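Local coordinates for protein adenylyltransferase VopS (Vibrio parahaemolyticus, PDB 3LET) that transfers AMP from ATP to a threonine of host Rho GTPases, which blocks their binding to downstream effectors and inhibits actin assembly, at residues L205-L210 and Q247-F252; A215-N220 and G282-M287; G243-H248 and A269-Y274. One frame throughout, in Å; residues are numbered along the deposited sequence.

The three contacts join four helices of the Fic domain. Contacts 1 and 3 share helix 238-255, and their centres lie about 8 Å apart. Contact 2 is centred about 16 Å from contact 1 and 15 Å from contact 3. Contacts 1 and 2 both use helix 207-217. Met207 CE lies 3.9 Å from Leu245 CD2, which links contacts 1 and 3. Met284 CB lies 3.9 Å from Val271 CG1, which links contacts 2 and 3. Phe277, in the Fic-motif loop between 269-274 and 282-287, touches side chains from all three contacts. By similarity, Gly280, Asn281, Gly282 and Arg286 bind ATP; the side chains of Val271 and Asn281 come within about 4 Å.

Contact 1: L205-L210 and Q247-F252; sequences LNMDNL and QHIEGF
Leu205 lies across Ile249 at the entrance to helix 207-217. Its CB sits 3.3 Å from Ile249 O, and its CD2 lies 3.9 Å from Ile249 CB. Ile249 O is buried here and has no hydrogen-bond partner in the model. Ile249 lies in a wider, pi-type turn, 248-252, of helix 238-255.

Asn206 is the N-cap. Its OD1 accepts a bond of 3.0 Å from Asn209 N, with the donor above the carbonyl plane.

Met207 makes the direct polar link. Its backbone N donates to Glu250 OE2 at 2.8 Å, nearly straight at 174°. The carboxylate oxygen is met on its anti side, only a little out of plane. With CG anti to its carbonyl carbon (chi1 -63°) and the chain extended beyond, Glu250 carries its carboxylate across to the first turn of helix 207-217. Met207 CB packs beside the same oxygen.

Asp208 joins through a water, which accepts from Asp208 N and donates to Glu250 OE2 at 2.6 Å from that oxygen.

Leu210, one turn into the helix, points toward Ile249. Its CD1 meets Ile249 CD1 tip to tip at 3.5 Å, a tight fit. The CG1 branch of Ile249 takes the crowded position between N and carbonyl carbon (chi1 64°), which turns CD1 toward Leu210 and the backbone N of Asn206.

Glu250 thus adds a second acceptor to the N-terminus of helix 207-217, alongside the N-cap. Its OE1 forms a salt bridge with Lys246. The helix end and the lysine would probably both favour the charged carboxylate.

Contact 2: A215-N220 and G282-M287; sequences ARLVPN and GRMGRM
Leu217 pushes its two methyl groups between Arg283, Met284 and Met287, and this is the tight part of the contact. CD2 touches Met284 SD at 3.7 Å, and the two side chains meet at a slant. The same methyl lies 3.8 Å from Arg283 O and 4.0 Å from Met287 CB. CD1 meets Met287 CE at 3.7 Å, where the two chains slide past each other in opposite directions. Leu217 has CG anti to its backbone N (chi1 177°), which directs both methyls at the other helix. Ile190 and Leu193 of helix 184-199 also pack on Leu217.

The other side is looser. Val218, where the chain leaves helix 207-217, comes no nearer to Arg283 than 4.4 Å, from CG2 to CD. The extended arginine runs past it and brings NH1 to 3.8 Å from Leu217 O, at the guanidinium edge. The strong polar partner of Arg283 is Asp186, a salt bridge through NH2. Both Val218 and Arg283 are partly exposed.

Segment 282-287 holds the end of the Fic motif, HxFx(D/E)GNGRxxR, from Gly282 to Arg286; these two residues probably bind ATP, as in relatives. Leu217 therefore packs against the motif helix of the Fic fold.

Contact 3: G243-H248 and A269-Y274; sequences GMLKQH and AGVIGY
Helices 243-248 and 269-274 run antiparallel, at 161° between their directions, with axes 9.1 Å apart at the closest approach. They are part of the helical core of the Fic fold, and the Fic-motif loop follows directly after 269-274. All six touching residues are buried.

Tyr274 fills much of the interface. Met244 CB lies over one face of its ring, 3.7 Å from the centroid and close to the ring normal, a CH-pi contact. Met244 has CG anti to its carbonyl carbon (chi1 -76°), and the chain then bends twice. This curls CE back to 3.5 Å from Tyr274 CE1. The sulfur stands obliquely to the ring, in a Met-aromatic contact.

His248 and Tyr274 form a T-shaped pair. The edge of Tyr274 points at the face of His248, with centroids 5.6 Å apart and planes at 70°.

Gly270 has no side chain, and His248 and Leu245 pack directly on its backbone. Here the CA atoms of Leu245 and Gly270 come to 5.9 Å, the closest pair of the two segments. His248 CD2 lies 3.9 Å from Gly270 CA, and Leu245 CD1 touches Gly270 C. The other methyl of Leu245, CD2, meets Val271 CG2.

Helix 113-139 packs on the same group, with Leu131 on Met244 and Ile138 on His248. The polar ends of the aromatic pair are joined by one water, 2.8 Å from His248 ND1 and 2.7 Å from Tyr274 OH.

Contact 1: L205-L210 and Q247-F252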
ATOM      1  N   LEU A 205     -12.836   4.308   7.653  1.00 15.07           N
ATOM      2  CA  LEU A 205     -11.744   3.511   8.215  1.00 12.59           C
ATOM      3  C   LEU A 205     -11.871   2.092   7.693  1.00 18.18           C
ATOM      4  O   LEU A 205     -12.034   1.122   8.454  1.00 15.05           O
ATOM      5  CB  LEU A 205     -11.817   3.517   9.743  1.00 17.11           C
ATOM      6  CG  LEU A 205     -11.755   4.950  10.284  1.00 23.00           C
ATOM      7  CD1 LEU A 205     -11.732   4.944  11.819  1.00 24.43           C
ATOM      8  CD2 LEU A 205     -10.570   5.701   9.749  1.00 21.84           C
ATOM      9  N   ASN A 206     -11.860   1.991   6.373  1.00 17.16           N
ATOM     10  CA  ASN A 206     -12.169   0.744   5.701  1.00 12.19           C
ATOM     11  C   ASN A 206     -11.518   0.866   4.326  1.00 11.72           C
ATOM     12  O   ASN A 206     -11.943   1.685   3.515  1.00 15.85           O
ATOM     13  CB  ASN A 206     -13.691   0.576   5.634  1.00 15.21           C
ATOM     14  CG  ASN A 206     -14.112  -0.660   4.871  1.00 21.57           C
ATOM     15  OD1 ASN A 206     -13.601  -0.921   3.791  1.00 18.15           O
ATOM     16  ND2 ASN A 206     -15.045  -1.429   5.435  1.00 19.24           N
ATOM     17  N   MET A 207     -10.465   0.077   4.053  1.00 11.54           N
ATOM     18  CA  MET A 207      -9.683   0.310   2.838  1.00 13.55           C
ATOM     19  C   MET A 207     -10.515  -0.011   1.596  1.00 18.14           C
ATOM     20  O   MET A 207     -10.345   0.638   0.550  1.00 15.19           O
ATOM     21  CB  MET A 207      -8.380  -0.527   2.874  1.00 16.13           C
ATOM     22  CG  MET A 207      -7.417  -0.265   1.736  1.00 19.23           C
ATOM     23  SD  MET A 207      -6.842   1.446   1.744  1.00 21.80           S
ATOM     24  CE  MET A 207      -5.900   1.493   0.224  1.00 30.41           C
ATOM     25  N   ASP A 208     -11.400  -0.996   1.688  1.00 15.54           N
ATOM     26  CA  ASP A 208     -12.256  -1.315   0.540  1.00 16.34           C
ATOM     27  C   ASP A 208     -13.112  -0.090   0.191  1.00 15.04           C
ATOM     28  O   ASP A 208     -13.267   0.269  -0.981  1.00 15.92           O
ATOM     29  CB  ASP A 208     -13.184  -2.478   0.850  1.00 22.40           C
ATOM     30  CG  ASP A 208     -12.512  -3.828   0.689  1.00 45.86           C
ATOM     31  OD1 ASP A 208     -11.426  -3.884   0.087  1.00 32.53           O
ATOM     32  OD2 ASP A 208     -13.086  -4.840   1.154  1.00 60.87           O
ATOM     33  N   ASN A 209     -13.671   0.550   1.206  1.00 16.27           N
ATOM     34  CA  ASN A 209     -14.484   1.744   0.959  1.00 14.70           C
ATOM     35  C   ASN A 209     -13.648   2.851   0.334  1.00 13.36           C
ATOM     36  O   ASN A 209     -14.116   3.589  -0.530  1.00 15.89           O
ATOM     37  CB  ASN A 209     -15.129   2.259   2.245  1.00 21.78           C
ATOM     38  CG  ASN A 209     -16.251   1.360   2.740  1.00 23.24           C
ATOM     39  OD1 ASN A 209     -16.670   0.421   2.062  1.00 19.01           O
ATOM     40  ND2 ASN A 209     -16.732   1.637   3.941  1.00 18.20           N
ATOM     41  N   LEU A 210     -12.416   2.999   0.798  1.00 13.79           N
ATOM     42  CA  LEU A 210     -11.546   4.038   0.235  1.00 17.12           C
ATOM     43  C   LEU A 210     -11.177   3.718  -1.213  1.00 20.37           C
ATOM     44  O   LEU A 210     -11.037   4.613  -2.045  1.00 13.56           O
ATOM     45  CB  LEU A 210     -10.258   4.197   1.037  1.00 11.68           C
ATOM     46  CG  LEU A 210     -10.367   4.708   2.467  1.00 16.57           C
ATOM     47  CD1 LEU A 210      -8.977   5.191   2.930  1.00 11.96           C
ATOM     48  CD2 LEU A 210     -11.365   5.832   2.563  1.00 17.10           C
ATOM     49  N   GLN A 247      -3.639  -0.677   7.240  1.00 14.37           N
ATOM     50  CA  GLN A 247      -3.431  -1.013   8.658  1.00 13.37           C
ATOM     51  C   GLN A 247      -3.588   0.255   9.484  1.00 17.26           C
ATOM     52  O   GLN A 247      -3.988   0.212  10.649  1.00 19.80           O
ATOM     53  CB  GLN A 247      -2.004  -1.585   8.868  1.00 15.01           C
ATOM     54  CG  GLN A 247      -1.531  -1.631  10.320  1.00 37.30           C
ATOM     55  CD  GLN A 247      -2.437  -2.451  11.230  1.00 41.95           C
ATOM     56  OE1 GLN A 247      -3.069  -3.422  10.795  1.00 44.42           O
ATOM     57  NE2 GLN A 247      -2.498  -2.061  12.507  1.00 39.78           N
ATOM     58  N   HIS A 248      -3.297   1.388   8.868  1.00 12.33           N
ATOM     59  CA  HIS A 248      -3.425   2.680   9.579  1.00 13.60           C
ATOM     60  C   HIS A 248      -4.878   2.919   9.950  1.00 18.55           C
ATOM     61  O   HIS A 248      -5.192   3.296  11.086  1.00 17.53           O
ATOM     62  CB  HIS A 248      -2.924   3.807   8.692  1.00 13.46           C
ATOM     63  CG  HIS A 248      -2.870   5.140   9.384  1.00 16.20           C
ATOM     64  ND1 HIS A 248      -2.164   5.336  10.548  1.00 20.63           N
ATOM     65  CD2 HIS A 248      -3.462   6.325   9.091  1.00 22.18           C
ATOM     66  CE1 HIS A 248      -2.302   6.597  10.935  1.00 22.66           C
ATOM     67  NE2 HIS A 248      -3.080   7.216  10.071  1.00 20.09           N
ATOM     68  N   ILE A 249      -5.777   2.689   8.996  1.00 13.87           N
ATOM     69  CA  ILE A 249      -7.154   3.099   9.216  1.00 16.28           C
ATOM     70  C   ILE A 249      -7.986   2.014   9.882  1.00 16.61           C
ATOM     71  O   ILE A 249      -8.918   2.315  10.620  1.00 19.80           O
ATOM     72  CB  ILE A 249      -7.832   3.571   7.918  1.00 15.70           C
ATOM     73  CG1 ILE A 249      -7.944   2.429   6.878  1.00  9.96           C
ATOM     74  CG2 ILE A 249      -7.026   4.772   7.342  1.00 12.96           C
ATOM     75  CD1 ILE A 249      -8.421   2.925   5.485  1.00 17.50           C
ATOM     76  N   GLU A 250      -7.684   0.762   9.577  1.00 17.37           N
ATOM     77  CA  GLU A 250      -8.458  -0.353  10.124  1.00 17.48           C
ATOM     78  C   GLU A 250      -7.896  -0.848  11.456  1.00 18.98           C
ATOM     79  O   GLU A 250      -8.603  -1.535  12.207  1.00 18.20           O
ATOM     80  CB  GLU A 250      -8.506  -1.518   9.128  1.00 16.43           C
ATOM     81  CG  GLU A 250      -9.209  -1.161   7.806  1.00 15.62           C
ATOM     82  CD  GLU A 250      -9.125  -2.275   6.771  1.00 21.81           C
ATOM     83  OE1 GLU A 250      -8.498  -3.344   7.028  1.00 17.27           O
ATOM     84  OE2 GLU A 250      -9.677  -2.077   5.663  1.00 18.11           O
ATOM     85  N   GLY A 251      -6.654  -0.469  11.741  1.00 15.19           N
ATOM     86  CA  GLY A 251      -5.919  -0.948  12.919  1.00 16.87           C
ATOM     87  C   GLY A 251      -5.500   0.199  13.825  1.00 17.48           C
ATOM     88  O   GLY A 251      -6.134   0.426  14.849  1.00 24.88           O
ATOM     89  N   PHE A 252      -4.496   0.971  13.421  1.00 14.84           N
ATOM     90  CA  PHE A 252      -3.937   1.999  14.306  1.00 14.59           C
ATOM     91  C   PHE A 252      -4.996   3.021  14.802  1.00 22.08           C
ATOM     92  O   PHE A 252      -5.077   3.306  15.993  1.00 21.38           O
ATOM     93  CB  PHE A 252      -2.808   2.763  13.630  1.00 15.30           C
ATOM     94  CG  PHE A 252      -2.164   3.791  14.528  1.00 18.27           C
ATOM     95  CD1 PHE A 252      -1.291   3.393  15.532  1.00 20.37           C
ATOM     96  CD2 PHE A 252      -2.429   5.134  14.367  1.00 25.31           C
ATOM     97  CE1 PHE A 252      -0.690   4.327  16.367  1.00 26.59           C
ATOM     98  CE2 PHE A 252      -1.833   6.088  15.208  1.00 30.94           C
ATOM     99  CZ  PHE A 252      -0.964   5.678  16.198  1.00 20.14           C
TER
HETATM  100  O   HOH W   1     -10.471  -3.415   3.520  1.00 29.07           O

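Contact 2: A215-N220 and G282-M287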
ATOM      1  N   ALA A 215     -11.651   5.139  -6.872  1.00 16.46           N
ATOM      2  CA  ALA A 215     -11.976   4.739  -8.241  1.00 26.86           C
ATOM      3  C   ALA A 215     -12.905   5.741  -8.944  1.00 24.52           C
ATOM      4  O   ALA A 215     -12.795   5.940 -10.151  1.00 21.93           O
ATOM      5  CB  ALA A 215     -12.594   3.330  -8.260  1.00 31.42           C
ATOM      6  N   ARG A 216     -13.807   6.370  -8.191  1.00 15.36           N
ATOM      7  CA  ARG A 216     -14.733   7.350  -8.746  1.00 19.84           C
ATOM      8  C   ARG A 216     -14.129   8.744  -8.764  1.00 21.32           C
ATOM      9  O   ARG A 216     -14.454   9.561  -9.615  1.00 21.09           O
ATOM     10  CB  ARG A 216     -16.044   7.327  -7.956  1.00 20.08           C
ATOM     11  CG  ARG A 216     -16.802   6.009  -8.154  1.00 31.96           C
ATOM     12  CD  ARG A 216     -18.059   5.934  -7.299  1.00 31.98           C
ATOM     13  NE  ARG A 216     -18.972   7.018  -7.638  1.00 29.33           N
ATOM     14  CZ  ARG A 216     -19.861   7.557  -6.804  1.00 35.92           C
ATOM     15  NH1 ARG A 216     -19.978   7.132  -5.562  1.00 31.77           N
ATOM     16  NH2 ARG A 216     -20.641   8.531  -7.219  1.00 36.05           N
ATOM     17  N   LEU A 217     -13.204   8.999  -7.850  1.00 14.97           N
ATOM     18  CA  LEU A 217     -12.610  10.317  -7.733  1.00 16.11           C
ATOM     19  C   LEU A 217     -11.464  10.518  -8.730  1.00 24.76           C
ATOM     20  O   LEU A 217     -11.243  11.627  -9.210  1.00 24.98           O
ATOM     21  CB  LEU A 217     -12.095  10.507  -6.318  1.00 20.98           C
ATOM     22  CG  LEU A 217     -11.368  11.799  -5.987  1.00 21.90           C
ATOM     23  CD1 LEU A 217     -12.322  13.003  -6.156  1.00 18.26           C
ATOM     24  CD2 LEU A 217     -10.825  11.717  -4.547  1.00 24.61           C
ATOM     25  N   VAL A 218     -10.744   9.434  -9.026  1.00 16.92           N
ATOM     26  CA  VAL A 218      -9.537   9.473  -9.857  1.00 23.91           C
ATOM     27  C   VAL A 218      -9.746   8.456 -10.979  1.00 33.69           C
ATOM     28  O   VAL A 218      -9.071   7.442 -11.031  1.00 29.39           O
ATOM     29  CB  VAL A 218      -8.296   9.085  -9.007  1.00 27.60           C
ATOM     30  CG1 VAL A 218      -6.984   9.414  -9.734  1.00 35.99           C
ATOM     31  CG2 VAL A 218      -8.337   9.830  -7.664  1.00 32.56           C
ATOM     32  N   PRO A 219     -10.717   8.696 -11.870  1.00 46.94           N
ATOM     33  CA  PRO A 219     -10.987   7.561 -12.767  1.00 60.81           C
ATOM     34  C   PRO A 219      -9.813   7.219 -13.699  1.00 66.07           C
ATOM     35  O   PRO A 219      -8.991   8.076 -14.049  1.00 49.08           O
ATOM     36  CB  PRO A 219     -12.224   8.011 -13.556  1.00 67.13           C
ATOM     37  CG  PRO A 219     -12.863   9.068 -12.706  1.00 67.85           C
ATOM     38  CD  PRO A 219     -11.718   9.768 -12.012  1.00 59.62           C
ATOM     39  N   ASN A 220      -9.734   5.947 -14.071  1.00 79.17           N
ATOM     40  CA  ASN A 220      -8.672   5.466 -14.948  1.00 94.42           C
ATOM     41  C   ASN A 220      -7.270   5.914 -14.532  1.00 76.52           C
ATOM     42  O   ASN A 220      -6.388   6.132 -15.362  1.00 59.59           O
ATOM     43  CB  ASN A 220      -8.960   5.864 -16.393  1.00115.01           C
ATOM     44  CG  ASN A 220      -9.933   4.918 -17.066  1.00122.25           C
ATOM     45  OD1 ASN A 220     -10.371   3.931 -16.471  1.00119.71           O
ATOM     46  ND2 ASN A 220     -10.272   5.209 -18.315  1.00127.77           N
ATOM     47  N   GLY A 282      -2.909  12.903  -3.335  1.00 16.81           N
ATOM     48  CA  GLY A 282      -3.211  14.247  -2.866  1.00 18.73           C
ATOM     49  C   GLY A 282      -4.722  14.480  -2.909  1.00 18.16           C
ATOM     50  O   GLY A 282      -5.330  14.977  -1.943  1.00 14.75           O
ATOM     51  N   ARG A 283      -5.350  14.065  -4.010  1.00 15.72           N
ATOM     52  CA  ARG A 283      -6.800  14.226  -4.150  1.00 14.88           C
ATOM     53  C   ARG A 283      -7.524  13.420  -3.089  1.00 12.73           C
ATOM     54  O   ARG A 283      -8.480  13.906  -2.499  1.00 18.10           O
ATOM     55  CB  ARG A 283      -7.276  13.705  -5.516  1.00 19.12           C
ATOM     56  CG  ARG A 283      -7.051  14.701  -6.620  1.00 25.79           C
ATOM     57  CD  ARG A 283      -7.400  14.080  -7.958  1.00 30.68           C
ATOM     58  NE  ARG A 283      -7.236  15.073  -9.005  1.00 32.96           N
ATOM     59  CZ  ARG A 283      -8.189  15.445  -9.847  1.00 32.98           C
ATOM     60  NH1 ARG A 283      -9.384  14.875  -9.792  1.00 21.46           N
ATOM     61  NH2 ARG A 283      -7.928  16.369 -10.765  1.00 27.75           N
ATOM     62  N   MET A 284      -7.096  12.183  -2.853  1.00 13.18           N
ATOM     63  CA  MET A 284      -7.766  11.365  -1.841  1.00 13.72           C
ATOM     64  C   MET A 284      -7.588  11.942  -0.451  1.00 11.48           C
ATOM     65  O   MET A 284      -8.541  11.962   0.346  1.00 14.55           O
ATOM     66  CB  MET A 284      -7.251   9.924  -1.824  1.00 13.36           C
ATOM     67  CG  MET A 284      -7.977   9.000  -2.803  1.00 26.88           C
ATOM     68  SD  MET A 284      -9.750   8.849  -2.420  1.00 21.50           S
ATOM     69  CE  MET A 284      -9.795   7.662  -1.066  1.00 19.45           C
ATOM     70  N   GLY A 285      -6.356  12.327  -0.130  1.00  9.84           N
ATOM     71  CA  GLY A 285      -6.050  12.838   1.208  1.00 11.82           C
ATOM     72  C   GLY A 285      -6.871  14.076   1.536  1.00 18.15           C
ATOM     73  O   GLY A 285      -7.446  14.210   2.634  1.00 11.00           O
ATOM     74  N   ARG A 286      -6.947  14.988   0.582  1.00 15.03           N
ATOM     75  CA  ARG A 286      -7.790  16.193   0.756  1.00 14.66           C
ATOM     76  C   ARG A 286      -9.270  15.869   0.801  1.00 14.34           C
ATOM     77  O   ARG A 286     -10.008  16.452   1.577  1.00 13.06           O
ATOM     78  CB  ARG A 286      -7.504  17.192  -0.367  1.00 12.84           C
ATOM     79  CG  ARG A 286      -6.070  17.683  -0.302  1.00 15.13           C
ATOM     80  CD  ARG A 286      -5.833  18.995  -1.059  1.00 18.43           C
ATOM     81  NE  ARG A 286      -4.413  19.356  -0.931  1.00 19.13           N
ATOM     82  CZ  ARG A 286      -3.468  18.894  -1.732  1.00 25.70           C
ATOM     83  NH1 ARG A 286      -3.800  18.107  -2.749  1.00 27.20           N
ATOM     84  NH2 ARG A 286      -2.199  19.221  -1.531  1.00 32.43           N
ATOM     85  N   MET A 287      -9.719  14.930  -0.028  1.00 13.17           N
ATOM     86  CA  MET A 287     -11.128  14.549   0.028  1.00 13.01           C
ATOM     87  C   MET A 287     -11.433  13.919   1.394  1.00 11.75           C
ATOM     88  O   MET A 287     -12.462  14.232   2.006  1.00 12.91           O
ATOM     89  CB  MET A 287     -11.467  13.603  -1.135  1.00 12.78           C
ATOM     90  CG  MET A 287     -12.846  12.956  -1.061  1.00 19.35           C
ATOM     91  SD  MET A 287     -14.160  14.183  -1.372  1.00 20.96           S
ATOM     92  CE  MET A 287     -14.033  14.345  -3.169  1.00 21.26           C
TER

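Contact 3: G243-H248 and A269-Y274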
ATOM      1  N   GLY A 243      -0.746  -1.267   1.867  1.00 11.57           N
ATOM      2  CA  GLY A 243      -0.911  -2.090   3.072  1.00 11.11           C
ATOM      3  C   GLY A 243      -0.795  -1.248   4.365  1.00  9.33           C
ATOM      4  O   GLY A 243      -1.502  -1.461   5.343  1.00 13.88           O
ATOM      5  N   MET A 244       0.123  -0.297   4.358  1.00  8.13           N
ATOM      6  CA  MET A 244       0.317   0.579   5.532  1.00  9.56           C
ATOM      7  C   MET A 244      -0.914   1.468   5.726  1.00 13.92           C
ATOM      8  O   MET A 244      -1.368   1.669   6.859  1.00 14.60           O
ATOM      9  CB  MET A 244       1.573   1.436   5.350  1.00  8.47           C
ATOM     10  CG  MET A 244       2.913   0.691   5.557  1.00 12.27           C
ATOM     11  SD  MET A 244       3.041  -0.150   7.135  1.00 14.68           S
ATOM     12  CE  MET A 244       3.423   1.212   8.282  1.00 14.93           C
ATOM     13  N   LEU A 245      -1.468   2.004   4.637  1.00 11.04           N
ATOM     14  CA  LEU A 245      -2.685   2.822   4.772  1.00 15.00           C
ATOM     15  C   LEU A 245      -3.822   1.971   5.378  1.00 17.25           C
ATOM     16  O   LEU A 245      -4.580   2.403   6.274  1.00 13.25           O
ATOM     17  CB  LEU A 245      -3.119   3.376   3.407  1.00 12.12           C
ATOM     18  CG  LEU A 245      -4.435   4.156   3.433  1.00 13.20           C
ATOM     19  CD1 LEU A 245      -4.356   5.257   4.481  1.00 17.97           C
ATOM     20  CD2 LEU A 245      -4.727   4.727   2.029  1.00 16.84           C
ATOM     21  N   LYS A 246      -3.959   0.753   4.862  1.00 11.53           N
ATOM     22  CA  LYS A 246      -5.023  -0.128   5.307  1.00  9.98           C
ATOM     23  C   LYS A 246      -4.867  -0.397   6.797  1.00 14.02           C
ATOM     24  O   LYS A 246      -5.846  -0.349   7.557  1.00 17.23           O
ATOM     25  CB  LYS A 246      -4.975  -1.432   4.499  1.00 13.87           C
ATOM     26  CG  LYS A 246      -5.943  -2.527   4.985  1.00 17.54           C
ATOM     27  CD  LYS A 246      -5.814  -3.741   4.080  1.00 13.23           C
ATOM     28  CE  LYS A 246      -6.382  -5.004   4.758  1.00 20.38           C
ATOM     29  NZ  LYS A 246      -7.849  -4.923   4.858  1.00 26.05           N
ATOM     30  N   GLN A 247      -3.639  -0.677   7.240  1.00 14.37           N
ATOM     31  CA  GLN A 247      -3.431  -1.013   8.658  1.00 13.37           C
ATOM     32  C   GLN A 247      -3.588   0.255   9.484  1.00 17.26           C
ATOM     33  O   GLN A 247      -3.988   0.212  10.649  1.00 19.80           O
ATOM     34  CB  GLN A 247      -2.004  -1.585   8.868  1.00 15.01           C
ATOM     35  CG  GLN A 247      -1.531  -1.631  10.320  1.00 37.30           C
ATOM     36  CD  GLN A 247      -2.437  -2.451  11.230  1.00 41.95           C
ATOM     37  OE1 GLN A 247      -3.069  -3.422  10.795  1.00 44.42           O
ATOM     38  NE2 GLN A 247      -2.498  -2.061  12.507  1.00 39.78           N
ATOM     39  N   HIS A 248      -3.297   1.388   8.868  1.00 12.33           N
ATOM     40  CA  HIS A 248      -3.425   2.680   9.579  1.00 13.60           C
ATOM     41  C   HIS A 248      -4.878   2.919   9.950  1.00 18.55           C
ATOM     42  O   HIS A 248      -5.192   3.296  11.086  1.00 17.53           O
ATOM     43  CB  HIS A 248      -2.924   3.807   8.692  1.00 13.46           C
ATOM     44  CG  HIS A 248      -2.870   5.140   9.384  1.00 16.20           C
ATOM     45  ND1 HIS A 248      -2.164   5.336  10.548  1.00 20.63           N
ATOM     46  CD2 HIS A 248      -3.462   6.325   9.091  1.00 22.18           C
ATOM     47  CE1 HIS A 248      -2.302   6.597  10.935  1.00 22.66           C
ATOM     48  NE2 HIS A 248      -3.080   7.216  10.071  1.00 20.09           N
ATOM     49  N   ALA A 269      -2.773  12.608   6.462  1.00 15.49           N
ATOM     50  CA  ALA A 269      -1.382  12.207   6.683  1.00 14.93           C
ATOM     51  C   ALA A 269      -1.163  10.769   6.230  1.00 15.54           C
ATOM     52  O   ALA A 269      -0.134  10.434   5.635  1.00 15.90           O
ATOM     53  CB  ALA A 269      -1.017  12.330   8.203  1.00 15.23           C
ATOM     54  N   GLY A 270      -2.102   9.902   6.572  1.00 13.80           N
ATOM     55  CA  GLY A 270      -1.968   8.488   6.259  1.00 15.15           C
ATOM     56  C   GLY A 270      -1.975   8.202   4.778  1.00 10.92           C
ATOM     57  O   GLY A 270      -1.169   7.403   4.273  1.00 14.25           O
ATOM     58  N   VAL A 271      -2.914   8.796   4.057  1.00 12.09           N
ATOM     59  CA  VAL A 271      -3.003   8.537   2.622  1.00 12.98           C
ATOM     60  C   VAL A 271      -1.760   9.043   1.902  1.00 14.39           C
ATOM     61  O   VAL A 271      -1.169   8.348   1.093  1.00 13.57           O
ATOM     62  CB  VAL A 271      -4.220   9.248   1.980  1.00 16.43           C
ATOM     63  CG1 VAL A 271      -4.186   9.051   0.443  1.00 15.33           C
ATOM     64  CG2 VAL A 271      -5.493   8.708   2.575  1.00 15.20           C
ATOM     65  N   ILE A 272      -1.363  10.280   2.181  1.00 12.32           N
ATOM     66  CA  ILE A 272      -0.318  10.881   1.381  1.00 12.92           C
ATOM     67  C   ILE A 272       1.026  10.396   1.897  1.00 15.74           C
ATOM     68  O   ILE A 272       1.932  10.090   1.112  1.00 18.20           O
ATOM     69  CB  ILE A 272      -0.387  12.427   1.398  1.00 10.43           C
ATOM     70  CG1 ILE A 272      -1.669  12.898   0.689  1.00 12.29           C
ATOM     71  CG2 ILE A 272       0.821  13.028   0.684  1.00 23.23           C
ATOM     72  CD1 ILE A 272      -2.030  14.375   1.021  1.00 13.55           C
ATOM     73  N   GLY A 273       1.125  10.271   3.209  1.00 14.28           N
ATOM     74  CA  GLY A 273       2.380   9.920   3.868  1.00 18.70           C
ATOM     75  C   GLY A 273       2.825   8.486   3.605  1.00 17.85           C
ATOM     76  O   GLY A 273       4.016   8.188   3.582  1.00 15.33           O
ATOM     77  N   TYR A 274       1.869   7.584   3.469  1.00 12.76           N
ATOM     78  CA  TYR A 274       2.196   6.180   3.187  1.00  9.62           C
ATOM     79  C   TYR A 274       2.124   5.906   1.684  1.00 16.34           C
ATOM     80  O   TYR A 274       2.501   4.821   1.244  1.00 14.79           O
ATOM     81  CB  TYR A 274       1.203   5.266   3.897  1.00  9.22           C
ATOM     82  CG  TYR A 274       1.425   5.087   5.383  1.00 10.95           C
ATOM     83  CD1 TYR A 274       2.707   4.765   5.881  1.00 11.08           C
ATOM     84  CD2 TYR A 274       0.357   5.161   6.279  1.00 12.69           C
ATOM     85  CE1 TYR A 274       2.913   4.551   7.216  1.00 15.12           C
ATOM     86  CE2 TYR A 274       0.554   4.961   7.625  1.00 16.00           C
ATOM     87  CZ  TYR A 274       1.844   4.655   8.084  1.00 16.95           C
ATOM     88  OH  TYR A 274       2.077   4.452   9.405  1.00 16.96           O
TER
HETATM   89  O   HOH W   2       0.018   3.632  10.868  1.00 21.90           O